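Local coordinates for uncharacterized protein (Acinetobacter baumannii, PDB 4PUX) that is of unknown function, a DUF3237-family protein whose single chain curls an antiparallel sheet into a beta-barrel-like fold, at residues E13-F18 / G50-G55. Residues are numbered along the deposited sequence; the frame is centred on the assembly and turned at random. Where two conformers were deposited one is given.
Sequences EPLAKF and GKSLKG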
loop_
_atom_site.group_PDB
_atom_site.type_symbol
_atom_site.label_atom_id
_atom_site.label_comp_id
_atom_site.label_asym_id
_atom_site.label_seq_id
_atom_site.Cartn_x
_atom_site.Cartn_y
_atom_site.Cartn_z
ATOM N N GLU A 13 -6.109 -10.758 10.848
ATOM C CA GLU A 13 -6.878 -9.961 11.803
ATOM C C GLU A 13 -6.963 -8.528 11.254
ATOM O O GLU A 13 -5.916 -7.889 11.019
ATOM C CB GLU A 13 -6.198 -9.972 13.180
ATOM C CG GLU A 13 -6.946 -9.177 14.250
ATOM C CD GLU A 13 -6.270 -9.207 15.625
ATOM O OE1 GLU A 13 -5.075 -9.516 15.722
ATOM O OE2 GLU A 13 -6.953 -8.890 16.609
ATOM N N PRO A 14 -8.192 -8.008 11.025
ATOM C CA PRO A 14 -8.264 -6.586 10.563
ATOM C C PRO A 14 -7.526 -5.620 11.509
ATOM O O PRO A 14 -7.644 -5.738 12.740
ATOM C CB PRO A 14 -9.776 -6.294 10.546
ATOM C CG PRO A 14 -10.401 -7.670 10.395
ATOM C CD PRO A 14 -9.530 -8.613 11.140
ATOM N N LEU A 15 -6.704 -4.761 10.925
ATOM C CA LEU A 15 -5.942 -3.748 11.635
ATOM C C LEU A 15 -6.620 -2.366 11.531
ATOM O O LEU A 15 -7.031 -1.759 12.543
ATOM C CB LEU A 15 -4.482 -3.702 11.108
ATOM C CG LEU A 15 -3.611 -2.642 11.816
ATOM C CD1 LEU A 15 -3.500 -2.885 13.334
ATOM C CD2 LEU A 15 -2.222 -2.607 11.185
ATOM N N ALA A 16 -6.704 -1.854 10.314
ATOM C CA ALA A 16 -7.392 -0.587 10.016
ATOM C C ALA A 16 -7.604 -0.409 8.538
ATOM O O ALA A 16 -6.885 -1.004 7.718
ATOM C CB ALA A 16 -6.542 0.626 10.559
ATOM N N LYS A 17 -8.580 0.425 8.206
ATOM C CA LYS A 17 -8.800 0.911 6.835
ATOM C C LYS A 17 -8.046 2.223 6.658
ATOM O O LYS A 17 -8.236 3.164 7.419
ATOM C CB LYS A 17 -10.276 1.120 6.527
ATOM C CG LYS A 17 -10.514 1.668 5.091
ATOM C CD LYS A 17 -12.038 1.736 4.772
ATOM C CE LYS A 17 -12.315 1.943 3.288
ATOM N NZ LYS A 17 -13.598 1.277 2.878
ATOM N N PHE A 18 -7.143 2.238 5.688
ATOM C CA PHE A 18 -6.307 3.380 5.327
ATOM C C PHE A 18 -6.845 4.088 4.090
ATOM O O PHE A 18 -7.216 3.428 3.084
ATOM C CB PHE A 18 -4.860 2.936 5.027
ATOM C CG PHE A 18 -4.035 2.578 6.261
ATOM C CD1 PHE A 18 -4.292 1.409 6.994
ATOM C CD2 PHE A 18 -2.993 3.413 6.690
ATOM C CE1 PHE A 18 -3.524 1.065 8.117
ATOM C CE2 PHE A 18 -2.225 3.067 7.833
ATOM C CZ PHE A 18 -2.515 1.907 8.554
ATOM N N GLY A 50 -9.356 1.776 12.586
ATOM C CA GLY A 50 -9.599 0.382 12.985
ATOM C C GLY A 50 -9.902 0.284 14.464
ATOM O O GLY A 50 -9.827 1.277 15.186
ATOM N N LYS A 51 -10.220 -0.919 14.926
ATOM C CA LYS A 51 -10.603 -1.129 16.324
ATOM C C LYS A 51 -9.496 -0.660 17.302
ATOM O O LYS A 51 -9.788 0.071 18.292
ATOM C CB LYS A 51 -10.935 -2.620 16.570
ATOM C CG LYS A 51 -11.470 -2.944 17.980
ATOM C CD LYS A 51 -11.825 -4.444 18.107
ATOM C CE LYS A 51 -12.439 -4.761 19.457
ATOM N NZ LYS A 51 -12.764 -6.224 19.574
ATOM N N SER A 52 -8.234 -0.994 16.987
ATOM C CA SER A 52 -7.086 -0.802 17.888
ATOM C C SER A 52 -6.090 0.237 17.387
ATOM O O SER A 52 -5.055 0.458 18.023
ATOM C CB SER A 52 -6.329 -2.142 18.072
ATOM O OG SER A 52 -5.463 -2.449 16.963
ATOM N N LEU A 53 -6.410 0.871 16.261
ATOM C CA LEU A 53 -5.469 1.784 15.580
ATOM C C LEU A 53 -6.234 2.822 14.752
ATOM O O LEU A 53 -6.937 2.480 13.790
ATOM C CB LEU A 53 -4.552 0.989 14.652
ATOM C CG LEU A 53 -3.433 1.779 13.970
ATOM C CD1 LEU A 53 -2.386 2.303 14.962
ATOM C CD2 LEU A 53 -2.751 0.974 12.856
ATOM N N LYS A 54 -6.099 4.098 15.168
ATOM C CA LYS A 54 -6.852 5.209 14.561
ATOM C C LYS A 54 -5.942 6.434 14.534
ATOM O O LYS A 54 -5.174 6.652 15.465
ATOM C CB LYS A 54 -8.086 5.563 15.436
ATOM C CG LYS A 54 -9.128 4.467 15.641
ATOM C CD LYS A 54 -10.238 4.936 16.596
ATOM C CE LYS A 54 -11.351 3.850 16.728
ATOM N NZ LYS A 54 -10.847 2.663 17.423
ATOM N N GLY A 55 -6.065 7.251 13.497
ATOM C CA GLY A 55 -5.285 8.478 13.380
ATOM C C GLY A 55 -5.188 9.035 11.973
ATOM O O GLY A 55 -6.074 8.804 11.132
HETATM O O HOH W 1 -7.459 -2.842 15.006
#
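Leu53 CD2 carries the tight half of this contact, set against the isobutyl fork of Leu15: it lies 3.9 Å from Leu15 CG and almost as near to both of that residue's methyls. With CG anti to the backbone N (chi1 180°), Leu15 swings its branch toward the turn, and the two leucines meet at a slant. The same Leu53 methyl also approaches Phe18, 4.4 Å from CZ, while Phe126, Phe48 and Tyr133 add to the apolar surroundings. Ala16 lays its methyl over the turn's backbone, with CB 3.7 Å from Gly50 N and equally close to Leu53 O, two atoms that pair weakly with each other and close the turn linking strands 36-49 and 54-67. Leu15 and Ala16 both face Ala156 in a classic beta bulge on the other edge of strand 12-21. Gly50 CA comes 3.4 Å from Leu15 O in a nearly straight CA-H...O contact.

Toward solvent the fit is looser. A water donates to Leu15 O at 2.7 Å and accepts from Ser52 N at 2.8 Å, also bonding Ser52 OG. On the turn's far side from strand 12-21, Lys54 NZ bonds back to Gly50 O. Strand pairing, still present between Lys17 and Glu49, thus gives way at Gly50 to apolar burial, a CA-H...O contact and a water-mediated link, without conventional direct hydrogen bonds.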